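Local atomic coordinates of L-iditol 2-dehydrogenase (Clostridium scindens, PDB entry 4OH1), a protein that probably catalyses the NAD+-dependent, zinc-dependent oxidation of L-iditol or a related polyol. Residues F72-S77 and L155-T160; V99-K104 and W303-S308. One frame throughout, in Å; residues are numbered along the deposited sequence.

Contact 1. Residues F72-S77 and L155-T160. With ZN (zinc ion), chain B.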
ATOM      1  N   PHE A  72      23.936 -29.389  -5.462  1.00 46.10           N
ATOM      2  CA  PHE A  72      23.628 -27.977  -5.472  1.00 44.00           C
ATOM      3  C   PHE A  72      23.056 -27.548  -6.809  1.00 41.67           C
ATOM      4  O   PHE A  72      22.988 -28.342  -7.756  1.00 40.54           O
ATOM      5  CB  PHE A  72      24.855 -27.126  -5.051  1.00 45.26           C
ATOM      6  CG  PHE A  72      25.982 -27.133  -6.056  1.00 44.61           C
ATOM      7  CD1 PHE A  72      26.601 -28.315  -6.420  1.00 41.78           C
ATOM      8  CD2 PHE A  72      26.443 -25.950  -6.602  1.00 42.97           C
ATOM      9  CE1 PHE A  72      27.610 -28.321  -7.344  1.00 43.82           C
ATOM     10  CE2 PHE A  72      27.473 -25.949  -7.528  1.00 44.83           C
ATOM     11  CZ  PHE A  72      28.044 -27.136  -7.923  1.00 42.96           C
ATOM     12  N   GLY A  73      22.667 -26.281  -6.874  1.00 38.65           N
ATOM     13  CA  GLY A  73      22.174 -25.667  -8.114  1.00 36.21           C
ATOM     14  C   GLY A  73      20.719 -25.417  -7.888  1.00 35.56           C
ATOM     15  O   GLY A  73      20.003 -26.308  -7.493  1.00 37.30           O
ATOM     16  N   HIS A  74      20.279 -24.183  -8.082  1.00 37.43           N
ATOM     17  CA  HIS A  74      18.867 -23.857  -7.907  1.00 38.43           C
ATOM     18  C   HIS A  74      18.306 -22.895  -8.989  1.00 35.12           C
ATOM     19  O   HIS A  74      17.236 -22.307  -8.820  1.00 39.61           O
ATOM     20  CB  HIS A  74      18.683 -23.286  -6.508  1.00 37.95           C
ATOM     21  CG  HIS A  74      19.365 -21.986  -6.340  1.00 41.28           C
ATOM     22  ND1 HIS A  74      20.721 -21.890  -6.144  1.00 50.93           N
ATOM     23  CD2 HIS A  74      18.909 -20.720  -6.451  1.00 41.13           C
ATOM     24  CE1 HIS A  74      21.072 -20.622  -6.113  1.00 45.31           C
ATOM     25  NE2 HIS A  74      19.988 -19.893  -6.286  1.00 47.53           N
ATOM     26  N   GLU A  75      19.037 -22.730 -10.089  1.00 33.43           N
ATOM     27  CA  GLU A  75      18.646 -21.860 -11.151  1.00 31.97           C
ATOM     28  C   GLU A  75      18.662 -22.680 -12.418  1.00 33.24           C
ATOM     29  O   GLU A  75      19.735 -23.040 -12.890  1.00 35.15           O
ATOM     30  CB  GLU A  75      19.605 -20.691 -11.262  1.00 31.63           C
ATOM     31  CG  GLU A  75      19.779 -19.892  -9.966  1.00 34.33           C
ATOM     32  CD  GLU A  75      20.684 -18.621 -10.123  1.00 38.04           C
ATOM     33  OE1 GLU A  75      21.321 -18.385 -11.179  1.00 37.44           O
ATOM     34  OE2 GLU A  75      20.716 -17.822  -9.180  1.00 41.86           O
ATOM     35  N   LEU A  76      17.493 -23.059 -12.921  1.00 33.91           N
ATOM     36  CA  LEU A  76      17.473 -24.042 -14.047  1.00 36.79           C
ATOM     37  C   LEU A  76      16.213 -23.988 -14.879  1.00 36.06           C
ATOM     38  O   LEU A  76      15.093 -23.613 -14.404  1.00 34.10           O
ATOM     39  CB  LEU A  76      17.675 -25.476 -13.562  1.00 40.21           C
ATOM     40  CG  LEU A  76      16.508 -26.006 -12.704  1.00 43.26           C
ATOM     41  CD1 LEU A  76      16.316 -27.453 -12.869  1.00 46.72           C
ATOM     42  CD2 LEU A  76      16.701 -25.656 -11.255  1.00 42.04           C
ATOM     43  N   SER A  77      16.408 -24.328 -16.142  1.00 32.92           N
ATOM     44  CA  SER A  77      15.294 -24.529 -17.049  1.00 35.03           C
ATOM     45  C   SER A  77      15.471 -25.897 -17.703  1.00 35.09           C
ATOM     46  O   SER A  77      16.571 -26.360 -17.824  1.00 36.78           O
ATOM     47  CB  SER A  77      15.288 -23.446 -18.126  1.00 33.13           C
ATOM     48  OG  SER A  77      16.486 -23.489 -18.833  1.00 33.79           O
ATOM     49  N   LEU A 155      17.445 -18.046 -15.882  1.00 35.23           N
ATOM     50  CA  LEU A 155      17.615 -16.930 -14.934  1.00 33.11           C
ATOM     51  C   LEU A 155      16.335 -16.532 -14.274  1.00 31.29           C
ATOM     52  O   LEU A 155      16.333 -15.513 -13.607  1.00 33.08           O
ATOM     53  CB  LEU A 155      18.269 -15.704 -15.588  1.00 31.87           C
ATOM     54  CG  LEU A 155      19.790 -15.867 -15.504  1.00 36.18           C
ATOM     55  CD1 LEU A 155      20.315 -17.191 -16.086  1.00 36.09           C
ATOM     56  CD2 LEU A 155      20.355 -14.731 -16.289  1.00 40.11           C
ATOM     57  N   VAL A 156      15.260 -17.309 -14.405  1.00 29.89           N
ATOM     58  CA  VAL A 156      14.023 -16.972 -13.717  1.00 27.57           C
ATOM     59  C   VAL A 156      14.156 -16.791 -12.232  1.00 30.10           C
ATOM     60  O   VAL A 156      13.525 -15.841 -11.648  1.00 31.59           O
ATOM     61  CB  VAL A 156      12.869 -17.939 -14.032  1.00 30.60           C
ATOM     62  CG1 VAL A 156      11.720 -17.776 -13.073  1.00 31.89           C
ATOM     63  CG2 VAL A 156      12.344 -17.695 -15.443  1.00 34.14           C
ATOM     64  N   GLU A 157      14.936 -17.632 -11.571  1.00 31.81           N
ATOM     65  CA  GLU A 157      14.970 -17.574 -10.102  1.00 32.33           C
ATOM     66  C   GLU A 157      15.731 -16.330  -9.645  1.00 32.95           C
ATOM     67  O   GLU A 157      15.280 -15.628  -8.753  1.00 28.51           O
ATOM     68  CB  GLU A 157      15.542 -18.839  -9.452  1.00 32.99           C
ATOM     69  CG  GLU A 157      15.541 -18.821  -7.872  1.00 32.49           C
ATOM     70  CD  GLU A 157      16.721 -18.078  -7.284  1.00 36.34           C
ATOM     71  OE1 GLU A 157      17.731 -17.940  -8.007  1.00 34.89           O
ATOM     72  OE2 GLU A 157      16.645 -17.560  -6.139  1.00 35.22           O
ATOM     73  N   PRO A 158      16.890 -16.060 -10.215  1.00 31.13           N
ATOM     74  CA  PRO A 158      17.512 -14.832  -9.738  1.00 35.35           C
ATOM     75  C   PRO A 158      16.705 -13.561 -10.076  1.00 35.07           C
ATOM     76  O   PRO A 158      16.713 -12.627  -9.280  1.00 33.47           O
ATOM     77  CB  PRO A 158      18.877 -14.827 -10.392  1.00 35.75           C
ATOM     78  CG  PRO A 158      18.831 -15.809 -11.430  1.00 34.30           C
ATOM     79  CD  PRO A 158      17.803 -16.829 -11.032  1.00 34.77           C
ATOM     80  N   LEU A 159      15.986 -13.552 -11.198  1.00 35.17           N
ATOM     81  CA  LEU A 159      15.051 -12.445 -11.494  1.00 31.16           C
ATOM     82  C   LEU A 159      14.004 -12.297 -10.414  1.00 32.31           C
ATOM     83  O   LEU A 159      13.664 -11.164 -10.067  1.00 32.02           O
ATOM     84  CB  LEU A 159      14.426 -12.568 -12.858  1.00 30.48           C
ATOM     85  CG  LEU A 159      13.709 -11.345 -13.418  1.00 31.25           C
ATOM     86  CD1 LEU A 159      14.726 -10.153 -13.660  1.00 32.23           C
ATOM     87  CD2 LEU A 159      13.083 -11.716 -14.702  1.00 32.30           C
ATOM     88  N   THR A 160      13.505 -13.393  -9.830  1.00 30.57           N
ATOM     89  CA  THR A 160      12.603 -13.228  -8.704  1.00 28.08           C
ATOM     90  C   THR A 160      13.214 -12.492  -7.507  1.00 30.47           C
ATOM     91  O   THR A 160      12.509 -11.825  -6.759  1.00 27.73           O
ATOM     92  CB  THR A 160      12.043 -14.552  -8.149  1.00 30.21           C
ATOM     93  OG1 THR A 160      13.104 -15.330  -7.550  1.00 30.99           O
ATOM     94  CG2 THR A 160      11.329 -15.381  -9.243  1.00 30.28           C
TER
HETATM   95 ZN    ZN B 401      19.719 -17.730  -7.370  0.75 49.76          ZN
HETATM   96  O   HOH W   1      18.891 -17.303  -5.172  1.00 47.20           O
HETATM   97  O   HOH W   2      19.885 -15.369  -7.032  1.00 38.82           O
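His74, Glu75 and Glu157 meet at a zinc ion, and the metal bonds are what tie residues 72-77 to residues 155-160. His74 gives NE2 to the zinc at 2.4 Å. Each glutamate gives one carboxylate oxygen, with Glu75 OE2 and Glu157 OE1 both 2.1 Å from the metal. Two waters and Cys46, oxidised to cysteinesulfonic acid, complete the shell. The two liganding oxygens, Glu75 OE2 and Glu157 OE1, come within 3.2 Å of each other; the zinc between them probably offsets their like charge. Glu157 reaches across with CG anti to its backbone N (chi1 -178°) and a bend at chi2, and its carboxylate lies at the edge of the imidazole with the two planes 72° apart.

With Cys46 this is the catalytic-type zinc site of the medium-chain, zinc-containing dehydrogenases, set where the approach to strand 75-83 meets the first turn of helix 156-168, which supplies Glu157 as its ligand.

A hydrogen bond and a salt bridge engage the two outer oxygens. Glu157 OE2 accepts from one of the zinc-bound waters at 2.5 Å, while Glu75 OE1 is turned to a salt bridge with Lys344. Packing across the contact is supplied by Pro158, whose CD lies 3.5 Å from Glu75 CD. Within residues 72-77, Glu75 CG sits over one face of the His74 ring near its rim.

Contact 2. Residues V99-K104 and W303-S308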
ATOM      1  N   VAL A  99      10.540 -24.166 -15.619  1.00 28.97           N
ATOM      2  CA  VAL A  99      11.536 -23.823 -14.653  1.00 27.88           C
ATOM      3  C   VAL A  99      11.031 -24.314 -13.340  1.00 30.41           C
ATOM      4  O   VAL A  99       9.825 -24.636 -13.171  1.00 32.39           O
ATOM      5  CB  VAL A  99      11.847 -22.349 -14.576  1.00 29.10           C
ATOM      6  CG1 VAL A  99      12.430 -21.860 -15.885  1.00 30.03           C
ATOM      7  CG2 VAL A  99      10.604 -21.528 -14.204  1.00 29.47           C
ATOM      8  N   ALA A 100      11.961 -24.427 -12.421  1.00 30.32           N
ATOM      9  CA  ALA A 100      11.669 -24.961 -11.089  1.00 32.37           C
ATOM     10  C   ALA A 100      12.053 -23.965 -10.001  1.00 34.01           C
ATOM     11  O   ALA A 100      13.043 -23.240 -10.133  1.00 32.04           O
ATOM     12  CB  ALA A 100      12.455 -26.242 -10.884  1.00 34.61           C
ATOM     13  N   ASN A 101      11.250 -23.948  -8.947  1.00 33.59           N
ATOM     14  CA  ASN A 101      11.537 -23.237  -7.733  1.00 35.49           C
ATOM     15  C   ASN A 101      12.131 -24.225  -6.722  1.00 36.16           C
ATOM     16  O   ASN A 101      11.462 -25.145  -6.334  1.00 35.17           O
ATOM     17  CB  ASN A 101      10.238 -22.628  -7.212  1.00 34.44           C
ATOM     18  CG  ASN A 101      10.411 -21.870  -5.922  1.00 36.79           C
ATOM     19  OD1 ASN A 101      11.516 -21.670  -5.427  1.00 37.86           O
ATOM     20  ND2 ASN A 101       9.303 -21.415  -5.370  1.00 38.82           N
ATOM     21  N   TYR A 102      13.373 -24.015  -6.292  1.00 33.52           N
ATOM     22  CA  TYR A 102      14.066 -24.909  -5.400  1.00 35.64           C
ATOM     23  C   TYR A 102      13.313 -25.044  -4.092  1.00 36.51           C
ATOM     24  O   TYR A 102      13.457 -26.054  -3.398  1.00 37.42           O
ATOM     25  CB  TYR A 102      15.517 -24.404  -5.121  1.00 39.44           C
ATOM     26  CG  TYR A 102      15.555 -23.064  -4.370  1.00 40.71           C
ATOM     27  CD1 TYR A 102      15.507 -21.853  -5.054  1.00 43.22           C
ATOM     28  CD2 TYR A 102      15.562 -23.018  -3.006  1.00 43.42           C
ATOM     29  CE1 TYR A 102      15.502 -20.631  -4.379  1.00 46.52           C
ATOM     30  CE2 TYR A 102      15.546 -21.805  -2.315  1.00 46.49           C
ATOM     31  CZ  TYR A 102      15.523 -20.619  -3.010  1.00 48.43           C
ATOM     32  OH  TYR A 102      15.471 -19.412  -2.335  1.00 53.43           O
ATOM     33  N   ALA A 103      12.549 -24.026  -3.710  1.00 36.49           N
ATOM     34  CA  ALA A 103      11.985 -23.977  -2.349  1.00 40.18           C
ATOM     35  C   ALA A 103      10.658 -24.736  -2.302  1.00 41.02           C
ATOM     36  O   ALA A 103       9.811 -24.518  -3.138  1.00 39.30           O
ATOM     37  CB  ALA A 103      11.773 -22.514  -1.920  1.00 42.92           C
ATOM     38  N   LYS A 104      10.505 -25.628  -1.324  1.00 43.44           N
ATOM     39  CA  LYS A 104       9.280 -26.381  -1.101  1.00 43.21           C
ATOM     40  C   LYS A 104       8.573 -25.892   0.164  1.00 45.03           C
ATOM     41  O   LYS A 104       9.041 -26.114   1.284  1.00 42.76           O
ATOM     42  CB  LYS A 104       9.598 -27.865  -0.959  1.00 45.06           C
ATOM     43  CG  LYS A 104       8.362 -28.776  -0.723  1.00 47.53           C
ATOM     44  CD  LYS A 104       7.354 -28.605  -1.808  1.00 47.83           C
ATOM     45  CE  LYS A 104       6.288 -29.644  -1.786  1.00 49.30           C
ATOM     46  NZ  LYS A 104       5.508 -29.530  -0.553  1.00 54.93           N
ATOM     47  N   TRP A 303       5.853 -15.820  -4.138  1.00 38.93           N
ATOM     48  CA  TRP A 303       4.904 -15.652  -5.220  1.00 37.64           C
ATOM     49  C   TRP A 303       5.433 -14.890  -6.425  1.00 32.39           C
ATOM     50  O   TRP A 303       4.673 -14.237  -7.080  1.00 35.71           O
ATOM     51  CB  TRP A 303       3.665 -14.917  -4.720  1.00 39.90           C
ATOM     52  CG  TRP A 303       3.130 -15.492  -3.421  1.00 42.53           C
ATOM     53  CD1 TRP A 303       2.918 -14.803  -2.274  1.00 46.43           C
ATOM     54  CD2 TRP A 303       2.724 -16.858  -3.150  1.00 42.62           C
ATOM     55  NE1 TRP A 303       2.422 -15.646  -1.302  1.00 48.20           N
ATOM     56  CE2 TRP A 303       2.274 -16.903  -1.822  1.00 44.14           C
ATOM     57  CE3 TRP A 303       2.692 -18.037  -3.902  1.00 44.28           C
ATOM     58  CZ2 TRP A 303       1.824 -18.080  -1.221  1.00 45.96           C
ATOM     59  CZ3 TRP A 303       2.263 -19.218  -3.287  1.00 45.44           C
ATOM     60  CH2 TRP A 303       1.832 -19.218  -1.975  1.00 44.31           C
ATOM     61  N   GLN A 304       6.719 -14.978  -6.715  1.00 30.17           N
ATOM     62  CA  GLN A 304       7.284 -14.193  -7.782  1.00 29.44           C
ATOM     63  C   GLN A 304       7.497 -14.932  -9.085  1.00 31.03           C
ATOM     64  O   GLN A 304       7.866 -14.309 -10.108  1.00 27.79           O
ATOM     65  CB  GLN A 304       8.631 -13.607  -7.345  1.00 28.17           C
ATOM     66  CG  GLN A 304       8.585 -12.697  -6.139  1.00 34.68           C
ATOM     67  CD  GLN A 304       8.021 -11.313  -6.451  1.00 35.33           C
ATOM     68  OE1 GLN A 304       7.298 -11.118  -7.393  1.00 43.05           O
ATOM     69  NE2 GLN A 304       8.322 -10.394  -5.639  1.00 39.45           N
ATOM     70  N   PHE A 305       7.328 -16.237  -9.073  1.00 32.31           N
ATOM     71  CA  PHE A 305       7.734 -17.035 -10.243  1.00 29.44           C
ATOM     72  C   PHE A 305       6.934 -16.737 -11.517  1.00 28.03           C
ATOM     73  O   PHE A 305       7.512 -16.490 -12.574  1.00 27.27           O
ATOM     74  CB  PHE A 305       7.803 -18.525  -9.863  1.00 31.16           C
ATOM     75  CG  PHE A 305       9.221 -18.972  -9.416  1.00 33.75           C
ATOM     76  CD1 PHE A 305       9.712 -18.684  -8.133  1.00 36.81           C
ATOM     77  CD2 PHE A 305      10.051 -19.642 -10.280  1.00 35.21           C
ATOM     78  CE1 PHE A 305      11.008 -19.067  -7.754  1.00 34.11           C
ATOM     79  CE2 PHE A 305      11.344 -20.018  -9.896  1.00 36.74           C
ATOM     80  CZ  PHE A 305      11.807 -19.725  -8.641  1.00 33.03           C
ATOM     81  N   PRO A 306       5.600 -16.684 -11.432  1.00 27.72           N
ATOM     82  CA  PRO A 306       4.821 -16.387 -12.645  1.00 28.95           C
ATOM     83  C   PRO A 306       5.181 -15.005 -13.223  1.00 31.46           C
ATOM     84  O   PRO A 306       5.444 -14.879 -14.450  1.00 27.97           O
ATOM     85  CB  PRO A 306       3.366 -16.488 -12.159  1.00 29.26           C
ATOM     86  CG  PRO A 306       3.473 -17.468 -11.009  1.00 30.27           C
ATOM     87  CD  PRO A 306       4.722 -17.076 -10.316  1.00 28.38           C
ATOM     88  N   LYS A 307       5.290 -14.028 -12.324  1.00 29.82           N
ATOM     89  CA  LYS A 307       5.728 -12.648 -12.658  1.00 29.14           C
ATOM     90  C   LYS A 307       7.062 -12.604 -13.383  1.00 25.61           C
ATOM     91  O   LYS A 307       7.260 -12.013 -14.475  1.00 27.67           O
ATOM     92  CB  LYS A 307       5.741 -11.828 -11.368  1.00 31.14           C
ATOM     93  CG  LYS A 307       6.076 -10.362 -11.567  1.00 32.98           C
ATOM     94  CD  LYS A 307       6.357  -9.661 -10.302  1.00 31.88           C
ATOM     95  CE  LYS A 307       5.152  -9.591  -9.413  1.00 31.50           C
ATOM     96  NZ  LYS A 307       5.592  -9.230  -8.076  1.00 31.87           N
ATOM     97  N   SER A 308       7.996 -13.277 -12.794  1.00 25.85           N
ATOM     98  CA  SER A 308       9.316 -13.349 -13.366  1.00 28.41           C
ATOM     99  C   SER A 308       9.322 -13.979 -14.729  1.00 28.39           C
ATOM    100  O   SER A 308      10.002 -13.523 -15.684  1.00 29.95           O
ATOM    101  CB  SER A 308      10.203 -14.128 -12.396  1.00 30.90           C
ATOM    102  OG  SER A 308      11.498 -14.267 -12.921  1.00 30.22           O
TER
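With CG anti to the backbone N (chi1 179°), Asn101 swings its amide toward Phe305, whose side chain points back toward residues 99-104. The two side chains join the halves of a medium-chain, zinc-containing dehydrogenase: residues 99-104 leave a strand of the GroES-like part, whereas residues 303-308 enter helix 305-311, next to the nucleotide-binding, Rossmann-type part.

Asn101 lies over one face of the Phe305 ring. Its CB stands 3.8 Å from the ring centroid, 18° off the normal, a CH-pi contact displaced toward the rim that carries CE1 and CZ. The amide follows almost flat, its plane 19° from that of the ring, and CG comes within 3.4 Å of Phe305 CE1. At the edge of the same ring, Val99 CG2 approaches CD2 at 4.4 Å, a looser apolar contact. The carbonyl oxygen of Ala100 lies obliquely 3.7 Å from CE2, so three successive residues, Val99 to Asn101, border one phenyl group. Phe142, on the adjacent strand 141-143, adds a second aromatic ring to Phe305 and also touches Val99 and Asn101.

On the helix side, Lys307 NZ donates to Gln304 OE1 in the plane of that carbonyl, at 2.6 Å, and makes a salt bridge with Glu167 as well. These polar ends lie apart from the phenyl packing and link Gln304 and Lys307 to helix 156-168.

The amide of Asn101 is also held by its own chain, in an Asx turn. The backbone N of Ala103 donates to OD1 at 3.1 Å in a nearly straight bond, from above the carbonyl plane rather than along a lone pair.

Overall arrangement
Both contacts are buried, and their centres lie about 9 Å apart. Strand 75-83 runs out of contact 1 and strand 97-100 runs into contact 2; the two are antiparallel neighbours in one sheet. Across from that sheet, helices 156-168 and 305-311 are joined by a probable hydrogen bond from Ser308 OG to Val156 O. The chemistry differs sharply: contact 1 is built on metal coordination by histidine and carboxylates, contact 2 on aromatic and amide packing, with the Phe305 side chain about 8 Å from the zinc. Tyr102 bridges them, meeting His74 edge-to-face and touching Glu157. Beyond its core, contact 2 also reaches a subunit boundary, where Trp303 packs on Cys112 of a neighbouring subunit.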